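Local coordinates for protein putative tryptophan halogenase (Xanthomonas campestris pv. campestris, PDB 6Y1W) that is a flavin-dependent halogenase, which probably uses FAD and oxygen to place a halogen on an electron-rich aromatic substrate, at residues H106-T111 against N160-L165; T87-I92 against I346-I351; R144-G149 against V261-A266; G59-P64 against W275-Q280. One frame throughout, in Å; residues are numbered along the deposited sequence.

How the contacts relate
Contacts 1, 2 and 4 meet around one pocket, where a small three-stranded antiparallel sheet meets a larger seven-stranded mixed sheet; contact 3 lies to one side. Contact 2 holds the predicted catalytic Lys-89 and the predicted tryptophan-binding Glu-347. The centres of contacts 4 and 1 lie about 6 and 7 Å from its own, and that of contact 3 about 11 Å. Contacts 1 and 4 both touch the same butanediol molecule, whose pocket adjoins Glu-347. Thr-87 OG1 to Pro-278 O (2.7 Å) ties contact 2 to contact 4. Contact 3 docks the end of helix 141-148 beside strand 263-268, which pairs with strand 91-99 of contact 2; nearby, Val-90 N lies 2.8 Å from Thr-262 O.

Contact 1. Residues H106-T111 against N160-L165; sequences HSFGHT and NYAYHL. With BUD ((2S,3S)-butane-2,3-diol), chain H.
Phe-108 bridges the gap to Asn-160, Tyr-161 and Ala-162 by lying along their backbone. Its CG stands anti to its own carbonyl carbon (chi1 -54°), which swings the ring toward the start of strand 162-166 while CB packs 3.8 Å from Asn-160 CB. Asn-160 O comes in at the ring edge, near its plane, 3.7 Å from Phe-108 CD2. This oxygen is buried here with no hydrogen-bond partner in the model. Farther along the ring, CD2 lies 3.7 Å from Tyr-161 CA, and CE2 is 3.7 Å from Ala-162 N, with Ala-162 CB next at 4.1 Å.

With chi1 at -65°, the Asn-160 amide lies alongside Gly-109, its ND2 3.6 Å from Gly-109 CA. At the backbone angles of Gly-109 (phi 85°) a CB would be jammed against Phe-108 O. No hydrogen bond crosses the contact; within residues 106-111, Ser-107 OG donates in the carbonyl plane to a lone pair of Phe-108 O at 2.8 Å. Phe-108 CE1 reaches the butanediol, 3.9 Å from its C1, and His-106, bonded to Ser-444, stands near O1. The Phe-108 side chain is about 4 Å from that of Lys-89, the predicted active-site residue.

Strand 102-107 is an edge of the seven-stranded sheet, beside strand 91-99, whereas strand 162-166 is the middle of the three-stranded one. Helix 442-451 packs on His-106 and His-110, and helix 65-73 on Tyr-161 and Tyr-163.

Contact 2. Residues T87-I92 against I346-I351; sequences TFKVGI and IESTNI
Ile-92 and Glu-347 are the nearest pair across the two backbones, yet their CA atoms are 7.8 Å apart, a gap that side chains must span. Lys-89 does so fully stretched: CG is anti to the backbone N (chi1 175°) and every later torsion is extended, which delivers NZ to Ser-348 OG in a 2.8 Å hydrogen bond. The same NZ also bonds to Thr-62 O, so the ammonium group is gripped from two segments. Ser-348 has a left-handed backbone (phi 54°), and its hydroxyl faces the lysine.

Beside this polar link, the tip of Ile-92 is a methyl packed among oxygens. Its CD1 reaches 3.5 Å from Ile-346 O and 3.7 Å from Glu-347 OE1. Glu-347 bends at chi2 (-75°), bringing its carboxylate back toward Ile-92; OE2 is held by His-395 and His-106. Lys-89 NZ and Glu-347 OE1 do not pair, lying 6.2 Å apart. Lys-89 is predicted to be the active-site lysine, and Glu-347 to bind tryptophan.

Strand 87-89 is an edge of the three-stranded sheet, and strand 91-99 runs between 102-107 and 263-268 in the larger one. Residues 346-351 lead into helix 350-363, with helix 371-397 packed against Ile-346, Glu-347 and Thr-349.

Contact 3. Residues R144-G149 against V261-A266; sequences RAAQEG and VTFTRA
Phe-263 turns the edge of its ring to Ala-146: the carbonyl oxygen lies near the ring plane, 3.5 Å from CD2, which also touches Ala-146 CB at 4.2 Å. One face of the ring carries Val-261 CG2, 3.8 Å above the plane and over its centre. The second flat group, the Arg-144 guanidinium, is engaged at its edge by its own helix. NH1 donates to Glu-148 OE2 at 2.8 Å, on the anti lone pair and close to the guanidinium plane, as part of a salt bridge, and it also bonds to Gln-147 OE1. Arg-144 NE pairs with Glu-483 of helix 468-486, tying that helix to this one.

The link between the segments is made by Thr-262. Its OG1 sits between the backbone N and the carbonyl carbon (chi1 50°) and donates to Ala-145 O at 2.9 Å. The hydroxyl comes to the carbonyl from above its plane, at a C=O...donor angle of 115°, away from a lone pair. Ala-145 O also accepts a weak helical bond from Gly-149 N. A water extends the link, donating to Ala-146 O at 2.8 Å and accepting from Thr-262 N at 3.0 Å. Thr-262 CG2 packs against Gly-149.

The arrangement is that of a helix C-terminus docked on the loop leading into strand 263-268: glycine, with positive phi (70°), ends helix 141-148, and last-turn carbonyls take a threonine hydroxyl and a water. The strand, part of the seven-stranded sheet, leads away from this join, with the Phe-263 side chain about 6 Å from that of the predicted catalytic Lys-89.

Contact 4. Residues G59-P64 against W275-Q280; sequences GEATIP and WRIPLQ. With BUD ((2S,3S)-butane-2,3-diol), chain H.
Ile-277 points its CD1 at the backbone of Gly-59 to Ala-61 because CG1 is turned to the side of its backbone N (chi1 -72°) and the branch beyond is extended. Leu-279, its chain also extended (chi2 179°), brings CD1 to Gly-59. These two side chains lie where two strands cross nearly at right angles, one from each sheet: the axes of strands 59-61 and 275-278 pass 7.2 Å apart at 97°, the first strand belonging to the three-stranded antiparallel sheet and the second to the seven-stranded mixed one.

The fit is one of aliphatic tips against main chain. Ile-277 CD1 lies 3.7 Å from Ala-61 N and 4.2 Å from Ala-61 CB, and it also touches Gly-59 O at 4.0 Å. Leu-279 CD1 comes within 4.1 Å of Gly-59 CA, where the absence of a side chain lets the strand lie close. Thr-264 and His-164 also pack on Ala-61 and Ile-277. Glu-60 turns away from this packing to bond Asn-350 and to touch Ile-351, a residue predicted to bind FAD.

Farther along the segment the chain reaches the butanediol. Ile-63 CB is 3.8 Å from its C1, and Pro-64 also borders that carbon, so the residues that follow the packed strand line the pocket.

No hydrogen bond runs directly between the segments, but one water spans them: it donates to Gly-59 O at 2.8 Å and accepts from the indole nitrogen, Trp-275 NE1, at 2.9 Å.

Contact 1. Residues H106-T111 against N160-L165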
loop_
_atom_site.group_PDB
_atom_site.type_symbol
_atom_site.label_atom_id
_atom_site.label_comp_id
_atom_site.label_asym_id
_atom_site.label_seq_id
_atom_site.Cartn_x
_atom_site.Cartn_y
_atom_site.Cartn_z
ATOM N N HIS A 106 17.748 -15.253 -3.425
ATOM C CA HIS A 106 16.655 -14.331 -3.155
ATOM C C HIS A 106 16.564 -14.238 -1.640
ATOM O O HIS A 106 16.052 -15.155 -0.992
ATOM C CB HIS A 106 15.350 -14.853 -3.741
ATOM C CG HIS A 106 14.164 -14.004 -3.415
ATOM N ND1 HIS A 106 12.870 -14.447 -3.585
ATOM C CD2 HIS A 106 14.081 -12.757 -2.895
ATOM C CE1 HIS A 106 12.035 -13.496 -3.197
ATOM N NE2 HIS A 106 12.740 -12.469 -2.760
ATOM N N SER A 107 17.019 -13.120 -1.085
ATOM C CA SER A 107 17.079 -12.986 0.368
ATOM C C SER A 107 15.990 -12.048 0.845
ATOM O O SER A 107 15.372 -11.322 0.063
ATOM C CB SER A 107 18.452 -12.461 0.820
ATOM O OG SER A 107 18.601 -11.082 0.500
ATOM N N PHE A 108 15.777 -12.050 2.160
ATOM C CA PHE A 108 15.026 -10.981 2.792
ATOM C C PHE A 108 15.882 -9.724 2.846
ATOM O O PHE A 108 17.010 -9.682 2.341
ATOM C CB PHE A 108 14.572 -11.410 4.191
ATOM C CG PHE A 108 13.802 -12.707 4.204
ATOM C CD1 PHE A 108 12.795 -12.940 3.268
ATOM C CD2 PHE A 108 14.096 -13.691 5.145
ATOM C CE1 PHE A 108 12.083 -14.147 3.282
ATOM C CE2 PHE A 108 13.403 -14.902 5.150
ATOM C CZ PHE A 108 12.397 -15.126 4.244
ATOM N N GLY A 109 15.345 -8.660 3.420
ATOM C CA GLY A 109 16.131 -7.440 3.553
ATOM C C GLY A 109 16.083 -6.551 2.318
ATOM O O GLY A 109 15.158 -6.608 1.518
ATOM N N HIS A 110 17.099 -5.697 2.186
ATOM C CA HIS A 110 17.141 -4.727 1.101
ATOM C C HIS A 110 18.579 -4.666 0.629
ATOM O O HIS A 110 19.507 -4.776 1.431
ATOM C CB HIS A 110 16.678 -3.330 1.539
ATOM C CG HIS A 110 16.393 -2.399 0.393
ATOM N ND1 HIS A 110 15.244 -2.482 -0.375
ATOM C CD2 HIS A 110 17.122 -1.380 -0.133
ATOM C CE1 HIS A 110 15.273 -1.554 -1.317
ATOM N NE2 HIS A 110 16.403 -0.871 -1.191
ATOM N N THR A 111 18.764 -4.530 -0.656
ATOM C CA THR A 111 20.126 -4.487 -1.184
ATOM C C THR A 111 20.540 -3.033 -1.298
ATOM O O THR A 111 19.849 -2.250 -1.951
ATOM C CB THR A 111 20.187 -5.170 -2.541
ATOM O OG1 THR A 111 19.703 -6.503 -2.377
ATOM C CG2 THR A 111 21.686 -5.224 -3.050
ATOM N N ASN A 160 16.450 -9.232 8.860
ATOM C CA ASN A 160 15.145 -9.711 8.431
ATOM C C ASN A 160 15.195 -11.217 8.211
ATOM O O ASN A 160 16.117 -11.701 7.540
ATOM C CB ASN A 160 14.746 -8.998 7.140
ATOM C CG ASN A 160 14.540 -7.512 7.380
ATOM O OD1 ASN A 160 13.511 -7.125 7.911
ATOM N ND2 ASN A 160 15.549 -6.696 7.076
ATOM N N TYR A 161 14.240 -11.952 8.790
ATOM C CA TYR A 161 14.391 -13.407 8.836
ATOM C C TYR A 161 13.029 -14.061 9.030
ATOM O O TYR A 161 12.028 -13.407 9.360
ATOM C CB TYR A 161 15.330 -13.855 9.983
ATOM C CG TYR A 161 14.731 -13.585 11.355
ATOM C CD1 TYR A 161 14.941 -12.353 12.005
ATOM C CD2 TYR A 161 13.962 -14.546 12.000
ATOM C CE1 TYR A 161 14.339 -12.088 13.215
ATOM C CE2 TYR A 161 13.369 -14.278 13.245
ATOM C CZ TYR A 161 13.595 -13.051 13.842
ATOM O OH TYR A 161 13.019 -12.754 15.064
ATOM N N ALA A 162 13.011 -15.388 8.824
ATOM C CA ALA A 162 11.863 -16.217 9.175
ATOM C C ALA A 162 12.401 -17.571 9.647
ATOM O O ALA A 162 13.524 -17.623 10.174
ATOM C CB ALA A 162 10.900 -16.367 7.996
ATOM N N TYR A 163 11.651 -18.667 9.443
ATOM C CA TYR A 163 11.981 -19.945 10.077
ATOM C C TYR A 163 11.871 -21.109 9.107
ATOM O O TYR A 163 11.072 -21.099 8.168
ATOM C CB TYR A 163 11.019 -20.261 11.234
ATOM C CG TYR A 163 10.741 -19.072 12.141
ATOM C CD1 TYR A 163 11.685 -18.668 13.058
ATOM C CD2 TYR A 163 9.533 -18.401 12.051
ATOM C CE1 TYR A 163 11.437 -17.576 13.906
ATOM C CE2 TYR A 163 9.258 -17.294 12.883
ATOM C CZ TYR A 163 10.205 -16.922 13.822
ATOM O OH TYR A 163 9.879 -15.836 14.614
ATOM N N HIS A 164 12.633 -22.156 9.401
ATOM C CA HIS A 164 12.342 -23.492 8.924
ATOM C C HIS A 164 11.754 -24.239 10.108
ATOM O O HIS A 164 12.340 -24.197 11.190
ATOM C CB HIS A 164 13.640 -24.180 8.463
ATOM C CG HIS A 164 14.395 -23.411 7.409
ATOM N ND1 HIS A 164 15.610 -22.795 7.666
ATOM C CD2 HIS A 164 14.089 -23.117 6.113
ATOM C CE1 HIS A 164 16.046 -22.205 6.560
ATOM N NE2 HIS A 164 15.136 -22.374 5.610
ATOM N N LEU A 165 10.613 -24.919 9.925
ATOM C CA LEU A 165 9.979 -25.519 11.089
ATOM C C LEU A 165 9.369 -26.870 10.745
ATOM O O LEU A 165 9.159 -27.213 9.582
ATOM C CB LEU A 165 8.900 -24.596 11.708
ATOM C CG LEU A 165 7.786 -24.088 10.770
ATOM C CD1 LEU A 165 6.750 -25.178 10.501
ATOM C CD2 LEU A 165 7.089 -22.840 11.347
HETATM C C1 BUD H . 8.802 -12.578 1.859
HETATM O O1 BUD H . 9.970 -12.603 -0.208
HETATM C C2 BUD H . 8.996 -11.884 0.510
HETATM O O2 BUD H . 9.575 -9.707 -0.479
HETATM C C3 BUD H . 9.463 -10.441 0.732
HETATM C C4 BUD H . 8.460 -9.734 1.652
#

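Contact 2. Residues T87-I92 against I346-I351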
loop_
_atom_site.group_PDB
_atom_site.type_symbol
_atom_site.label_atom_id
_atom_site.label_comp_id
_atom_site.label_asym_id
_atom_site.label_seq_id
_atom_site.Cartn_x
_atom_site.Cartn_y
_atom_site.Cartn_z
ATOM N N THR A 87 14.770 -23.719 12.764
ATOM C CA THR A 87 16.002 -22.971 12.536
ATOM C C THR A 87 15.656 -21.636 11.890
ATOM O O THR A 87 14.510 -21.388 11.506
ATOM C CB THR A 87 17.002 -23.746 11.634
ATOM O OG1 THR A 87 16.438 -23.902 10.324
ATOM C CG2 THR A 87 17.318 -25.179 12.220
ATOM N N PHE A 88 16.654 -20.780 11.741
ATOM C CA PHE A 88 16.412 -19.490 11.110
ATOM C C PHE A 88 16.604 -19.553 9.599
ATOM O O PHE A 88 17.403 -20.343 9.074
ATOM C CB PHE A 88 17.331 -18.413 11.712
ATOM C CG PHE A 88 17.004 -18.096 13.139
ATOM C CD1 PHE A 88 15.929 -17.236 13.448
ATOM C CD2 PHE A 88 17.716 -18.666 14.181
ATOM C CE1 PHE A 88 15.581 -16.961 14.767
ATOM C CE2 PHE A 88 17.359 -18.384 15.516
ATOM C CZ PHE A 88 16.302 -17.539 15.798
ATOM N N LYS A 89 15.866 -18.675 8.904
ATOM C CA LYS A 89 15.923 -18.581 7.450
ATOM C C LYS A 89 16.109 -17.133 7.065
ATOM O O LYS A 89 15.349 -16.285 7.531
ATOM C CB LYS A 89 14.605 -19.102 6.837
ATOM C CG LYS A 89 14.537 -18.911 5.317
ATOM C CD LYS A 89 13.160 -19.297 4.806
ATOM C CE LYS A 89 13.030 -18.900 3.306
ATOM N NZ LYS A 89 11.549 -18.870 2.910
ATOM N N VAL A 90 17.102 -16.848 6.205
ATOM C CA VAL A 90 17.292 -15.489 5.692
ATOM C C VAL A 90 17.096 -15.391 4.187
ATOM O O VAL A 90 17.216 -14.289 3.636
ATOM C CB VAL A 90 18.665 -14.911 6.086
ATOM C CG1 VAL A 90 18.775 -14.789 7.600
ATOM C CG2 VAL A 90 19.798 -15.797 5.528
ATOM N N GLY A 91 16.797 -16.494 3.499
ATOM C CA GLY A 91 16.631 -16.404 2.056
ATOM C C GLY A 91 16.483 -17.785 1.444
ATOM O O GLY A 91 16.448 -18.805 2.146
ATOM N N ILE A 92 16.414 -17.794 0.102
ATOM C CA ILE A 92 16.281 -19.007 -0.709
ATOM C C ILE A 92 17.408 -18.991 -1.738
ATOM O O ILE A 92 17.575 -17.995 -2.465
ATOM C CB ILE A 92 14.936 -19.069 -1.457
ATOM C CG1 ILE A 92 13.774 -19.032 -0.440
ATOM C CG2 ILE A 92 14.812 -20.334 -2.290
ATOM C CD1 ILE A 92 12.373 -19.029 -1.075
ATOM N N ILE A 346 7.652 -22.661 -3.829
ATOM C CA ILE A 346 8.880 -22.108 -4.383
ATOM C C ILE A 346 9.302 -20.828 -3.675
ATOM O O ILE A 346 10.496 -20.518 -3.621
ATOM C CB ILE A 346 8.692 -21.890 -5.891
ATOM C CG1 ILE A 346 9.987 -21.459 -6.559
ATOM C CG2 ILE A 346 7.645 -20.783 -6.165
ATOM C CD1 ILE A 346 9.837 -21.374 -8.094
ATOM N N GLU A 347 8.352 -20.071 -3.107
ATOM C CA GLU A 347 8.660 -18.880 -2.325
ATOM C C GLU A 347 8.089 -18.979 -0.910
ATOM O O GLU A 347 7.862 -17.958 -0.261
ATOM C CB GLU A 347 8.141 -17.602 -3.012
ATOM C CG GLU A 347 9.008 -17.160 -4.211
ATOM C CD GLU A 347 10.335 -16.522 -3.803
ATOM O OE1 GLU A 347 10.525 -16.193 -2.602
ATOM O OE2 GLU A 347 11.237 -16.354 -4.713
ATOM N N SER A 348 7.858 -20.199 -0.410
ATOM C CA SER A 348 7.506 -20.430 0.996
ATOM C C SER A 348 6.302 -19.595 1.428
ATOM O O SER A 348 6.330 -18.933 2.465
ATOM C CB SER A 348 8.689 -20.168 1.957
ATOM O OG SER A 348 9.960 -20.657 1.456
ATOM N N THR A 349 5.220 -19.664 0.657
ATOM C CA THR A 349 4.039 -18.836 0.911
ATOM C C THR A 349 2.872 -19.594 1.562
ATOM O O THR A 349 1.872 -18.949 1.884
ATOM C CB THR A 349 3.541 -18.171 -0.380
ATOM O OG1 THR A 349 3.455 -19.133 -1.454
ATOM C CG2 THR A 349 4.448 -17.016 -0.798
ATOM N N ASN A 350 2.956 -20.909 1.806
ATOM C CA ASN A 350 1.772 -21.658 2.276
ATOM C C ASN A 350 1.267 -21.149 3.629
ATOM O O ASN A 350 0.088 -20.785 3.793
ATOM C CB ASN A 350 2.116 -23.157 2.382
ATOM C CG ASN A 350 1.019 -23.961 3.086
ATOM O OD1 ASN A 350 -0.105 -23.970 2.598
ATOM N ND2 ASN A 350 1.328 -24.635 4.225
ATOM N N ILE A 351 2.147 -21.142 4.637
ATOM C CA ILE A 351 1.718 -20.689 5.959
ATOM C C ILE A 351 1.331 -19.217 5.955
ATOM O O ILE A 351 0.383 -18.817 6.649
ATOM C CB ILE A 351 2.811 -21.046 6.984
ATOM C CG1 ILE A 351 2.644 -22.525 7.341
ATOM C CG2 ILE A 351 2.705 -20.168 8.266
ATOM C CD1 ILE A 351 3.783 -23.076 8.203
#

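Contact 3. Residues R144-G149 against V261-A266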
loop_
_atom_site.group_PDB
_atom_site.type_symbol
_atom_site.label_atom_id
_atom_site.label_comp_id
_atom_site.label_asym_id
_atom_site.label_seq_id
_atom_site.Cartn_x
_atom_site.Cartn_y
_atom_site.Cartn_z
ATOM N N ARG A 144 24.407 -12.129 2.428
ATOM C CA ARG A 144 25.719 -12.567 2.883
ATOM C C ARG A 144 25.598 -13.536 4.063
ATOM O O ARG A 144 26.405 -14.465 4.191
ATOM C CB ARG A 144 26.567 -11.360 3.261
ATOM C CG ARG A 144 27.012 -10.535 2.041
ATOM C CD ARG A 144 28.072 -11.263 1.223
ATOM N NE ARG A 144 29.286 -11.377 2.057
ATOM C CZ ARG A 144 29.983 -12.492 2.268
ATOM N NH1 ARG A 144 29.637 -13.641 1.701
ATOM N NH2 ARG A 144 31.071 -12.456 3.060
ATOM N N ALA A 145 24.586 -13.351 4.923
ATOM C CA ALA A 145 24.389 -14.299 6.017
ATOM C C ALA A 145 23.967 -15.670 5.495
ATOM O O ALA A 145 24.266 -16.708 6.113
ATOM C CB ALA A 145 23.352 -13.754 7.000
ATOM N N ALA A 146 23.268 -15.696 4.363
ATOM C CA ALA A 146 22.972 -16.975 3.726
ATOM C C ALA A 146 24.247 -17.624 3.227
ATOM O O ALA A 146 24.444 -18.824 3.407
ATOM C CB ALA A 146 21.977 -16.778 2.565
ATOM N N GLN A 147 25.131 -16.837 2.611
ATOM C CA GLN A 147 26.354 -17.413 2.069
ATOM C C GLN A 147 27.257 -17.953 3.158
ATOM O O GLN A 147 27.942 -18.958 2.933
ATOM C CB GLN A 147 27.118 -16.372 1.261
ATOM C CG GLN A 147 26.333 -16.045 0.002
ATOM C CD GLN A 147 27.061 -15.025 -0.873
ATOM O OE1 GLN A 147 27.678 -14.086 -0.384
ATOM N NE2 GLN A 147 26.948 -15.202 -2.192
ATOM N N GLU A 148 27.329 -17.272 4.296
ATOM C CA GLU A 148 28.304 -17.628 5.325
ATOM C C GLU A 148 27.711 -18.448 6.457
ATOM O O GLU A 148 28.458 -18.833 7.367
ATOM C CB GLU A 148 28.947 -16.368 5.920
ATOM C CG GLU A 148 29.644 -15.463 4.893
ATOM C CD GLU A 148 30.740 -16.161 4.143
ATOM O OE1 GLU A 148 31.328 -17.127 4.705
ATOM O OE2 GLU A 148 31.028 -15.754 2.983
ATOM N N GLY A 149 26.397 -18.674 6.464
ATOM C CA GLY A 149 25.801 -19.527 7.493
ATOM C C GLY A 149 25.792 -18.927 8.883
ATOM O O GLY A 149 26.013 -19.647 9.879
ATOM N N VAL A 261 22.366 -24.814 7.444
ATOM C CA VAL A 261 22.491 -23.551 6.710
ATOM C C VAL A 261 21.352 -22.602 7.078
ATOM O O VAL A 261 20.414 -22.971 7.805
ATOM C CB VAL A 261 22.531 -23.791 5.192
ATOM C CG1 VAL A 261 23.781 -24.652 4.780
ATOM C CG2 VAL A 261 21.207 -24.430 4.658
ATOM N N THR A 262 21.460 -21.346 6.630
ATOM C CA THR A 262 20.475 -20.313 6.942
ATOM C C THR A 262 19.537 -20.026 5.772
ATOM O O THR A 262 18.782 -19.050 5.828
ATOM C CB THR A 262 21.151 -19.002 7.351
ATOM O OG1 THR A 262 22.134 -18.660 6.377
ATOM C CG2 THR A 262 21.832 -19.121 8.787
ATOM N N PHE A 263 19.505 -20.895 4.771
ATOM C CA PHE A 263 18.659 -20.676 3.609
ATOM C C PHE A 263 17.918 -21.960 3.266
ATOM O O PHE A 263 18.329 -23.066 3.623
ATOM C CB PHE A 263 19.491 -20.179 2.412
ATOM C CG PHE A 263 20.586 -21.127 2.013
ATOM C CD1 PHE A 263 20.309 -22.191 1.177
ATOM C CD2 PHE A 263 21.877 -20.991 2.527
ATOM C CE1 PHE A 263 21.290 -23.090 0.830
ATOM C CE2 PHE A 263 22.876 -21.902 2.201
ATOM C CZ PHE A 263 22.595 -22.944 1.360
ATOM N N THR A 264 16.792 -21.788 2.576
ATOM C CA THR A 264 16.101 -22.878 1.898
ATOM C C THR A 264 16.731 -23.012 0.529
ATOM O O THR A 264 17.057 -22.000 -0.091
ATOM C CB THR A 264 14.613 -22.526 1.775
ATOM O OG1 THR A 264 14.016 -22.511 3.079
ATOM C CG2 THR A 264 13.898 -23.510 0.838
ATOM N N ARG A 265 16.939 -24.246 0.067
ATOM C CA ARG A 265 17.489 -24.442 -1.271
ATOM C C ARG A 265 16.376 -24.818 -2.232
ATOM O O ARG A 265 15.545 -25.671 -1.917
ATOM C CB ARG A 265 18.588 -25.509 -1.261
ATOM C CG ARG A 265 19.422 -25.530 -2.552
ATOM C CD ARG A 265 20.593 -26.494 -2.379
ATOM N NE ARG A 265 20.159 -27.876 -2.548
ATOM C CZ ARG A 265 20.880 -28.933 -2.194
ATOM N NH1 ARG A 265 22.082 -28.745 -1.636
ATOM N NH2 ARG A 265 20.404 -30.161 -2.417
ATOM N N ALA A 266 16.361 -24.161 -3.407
ATOM C CA ALA A 266 15.406 -24.441 -4.485
ATOM C C ALA A 266 16.217 -24.764 -5.730
ATOM O O ALA A 266 16.675 -23.847 -6.423
ATOM C CB ALA A 266 14.502 -23.239 -4.743
HETATM O O HOH W 1 24.103 -20.899 5.302
#

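Contact 4. Residues G59-P64 against W275-Q280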
loop_
_atom_site.group_PDB
_atom_site.type_symbol
_atom_site.label_atom_id
_atom_site.label_comp_id
_atom_site.label_asym_id
_atom_site.label_seq_id
_atom_site.Cartn_x
_atom_site.Cartn_y
_atom_site.Cartn_z
ATOM N N GLY A 59 8.730 -30.947 7.106
ATOM C CA GLY A 59 9.537 -29.718 7.276
ATOM C C GLY A 59 9.062 -28.654 6.292
ATOM O O GLY A 59 8.843 -28.940 5.129
ATOM N N GLU A 60 8.936 -27.414 6.768
ATOM C CA GLU A 60 8.371 -26.355 5.951
ATOM C C GLU A 60 9.119 -25.054 6.181
ATOM O O GLU A 60 9.470 -24.737 7.320
ATOM C CB GLU A 60 6.872 -26.209 6.309
ATOM C CG GLU A 60 6.133 -25.232 5.476
ATOM C CD GLU A 60 4.606 -25.450 5.493
ATOM O OE1 GLU A 60 4.075 -26.445 6.046
ATOM O OE2 GLU A 60 3.931 -24.600 4.890
ATOM N N ALA A 61 9.345 -24.277 5.115
ATOM C CA ALA A 61 9.915 -22.939 5.254
ATOM C C ALA A 61 8.806 -21.864 5.312
ATOM O O ALA A 61 7.667 -22.085 4.899
ATOM C CB ALA A 61 10.877 -22.657 4.092
ATOM N N THR A 62 9.150 -20.719 5.896
ATOM C CA THR A 62 8.185 -19.655 6.176
ATOM C C THR A 62 8.796 -18.321 5.743
ATOM O O THR A 62 9.927 -18.249 5.218
ATOM C CB THR A 62 7.804 -19.584 7.679
ATOM O OG1 THR A 62 8.986 -19.436 8.472
ATOM C CG2 THR A 62 7.089 -20.857 8.162
ATOM N N ILE A 63 8.025 -17.257 5.908
ATOM C CA ILE A 63 8.493 -15.909 5.572
ATOM C C ILE A 63 8.227 -14.953 6.732
ATOM O O ILE A 63 7.560 -15.340 7.715
ATOM C CB ILE A 63 7.873 -15.438 4.239
ATOM C CG1 ILE A 63 6.365 -15.567 4.237
ATOM C CG2 ILE A 63 8.452 -16.275 3.057
ATOM C CD1 ILE A 63 5.763 -14.995 2.914
ATOM N N PRO A 64 8.750 -13.725 6.688
ATOM C CA PRO A 64 8.798 -12.919 7.924
ATOM C C PRO A 64 7.449 -12.533 8.487
ATOM O O PRO A 64 7.389 -12.124 9.654
ATOM C CB PRO A 64 9.600 -11.682 7.502
ATOM C CG PRO A 64 10.574 -12.244 6.449
ATOM C CD PRO A 64 9.715 -13.209 5.680
ATOM N N TRP A 275 13.392 -28.961 -3.147
ATOM C CA TRP A 275 13.687 -28.182 -1.954
ATOM C C TRP A 275 14.598 -28.941 -0.995
ATOM O O TRP A 275 14.590 -30.180 -0.931
ATOM C CB TRP A 275 12.414 -27.790 -1.180
ATOM C CG TRP A 275 11.684 -28.867 -0.387
ATOM C CD1 TRP A 275 11.989 -29.333 0.891
ATOM C CD2 TRP A 275 10.471 -29.523 -0.769
ATOM N NE1 TRP A 275 11.039 -30.261 1.293
ATOM C CE2 TRP A 275 10.117 -30.410 0.280
ATOM C CE3 TRP A 275 9.664 -29.475 -1.918
ATOM C CZ2 TRP A 275 8.967 -31.195 0.239
ATOM C CZ3 TRP A 275 8.537 -30.275 -1.965
ATOM C CH2 TRP A 275 8.207 -31.145 -0.905
ATOM N N ARG A 276 15.351 -28.172 -0.213
ATOM C CA ARG A 276 16.144 -28.706 0.901
ATOM C C ARG A 276 16.022 -27.713 2.038
ATOM O O ARG A 276 16.308 -26.528 1.849
ATOM C CB ARG A 276 17.607 -28.898 0.471
ATOM C CG ARG A 276 18.372 -29.739 1.495
ATOM C CD ARG A 276 19.725 -30.242 0.960
ATOM N NE ARG A 276 20.382 -31.093 1.976
ATOM C CZ ARG A 276 21.166 -30.632 2.947
ATOM N NH1 ARG A 276 21.416 -29.336 3.043
ATOM N NH2 ARG A 276 21.729 -31.477 3.832
ATOM N N ILE A 277 15.515 -28.168 3.199
ATOM C CA ILE A 277 15.134 -27.289 4.295
ATOM C C ILE A 277 15.764 -27.801 5.588
ATOM O O ILE A 277 15.484 -28.929 5.996
ATOM C CB ILE A 277 13.600 -27.253 4.428
ATOM C CG1 ILE A 277 12.989 -26.457 3.260
ATOM C CG2 ILE A 277 13.146 -26.702 5.796
ATOM C CD1 ILE A 277 11.459 -26.686 3.191
ATOM N N PRO A 278 16.637 -27.024 6.262
ATOM C CA PRO A 278 17.295 -27.541 7.466
ATOM C C PRO A 278 16.466 -27.347 8.721
ATOM O O PRO A 278 16.037 -26.222 9.016
ATOM C CB PRO A 278 18.584 -26.706 7.540
ATOM C CG PRO A 278 18.128 -25.338 7.054
ATOM C CD PRO A 278 17.177 -25.696 5.879
ATOM N N LEU A 279 16.277 -28.426 9.496
ATOM C CA LEU A 279 15.738 -28.357 10.851
ATOM C C LEU A 279 16.883 -28.612 11.834
ATOM O O LEU A 279 18.034 -28.834 11.428
ATOM C CB LEU A 279 14.591 -29.357 11.026
ATOM C CG LEU A 279 13.410 -29.057 10.090
ATOM C CD1 LEU A 279 12.328 -30.123 10.306
ATOM C CD2 LEU A 279 12.834 -27.656 10.298
ATOM N N GLN A 280 16.589 -28.552 13.135
ATOM C CA GLN A 280 17.714 -28.620 14.080
ATOM C C GLN A 280 18.411 -29.975 14.068
ATOM O O GLN A 280 19.633 -30.034 14.306
ATOM C CB GLN A 280 17.233 -28.289 15.496
ATOM C CG GLN A 280 17.015 -26.780 15.675
ATOM C CD GLN A 280 16.904 -26.350 17.149
ATOM O OE1 GLN A 280 17.580 -26.902 18.041
ATOM N NE2 GLN A 280 16.054 -25.354 17.407
HETATM C C1 BUD H . 8.802 -12.578 1.859
HETATM O O1 BUD H . 9.970 -12.603 -0.208
HETATM C C2 BUD H . 8.996 -11.884 0.510
HETATM O O2 BUD H . 9.575 -9.707 -0.479
HETATM C C3 BUD H . 9.463 -10.441 0.732
HETATM C C4 BUD H . 8.460 -9.734 1.652
HETATM O O HOH W 2 10.236 -31.138 3.990
#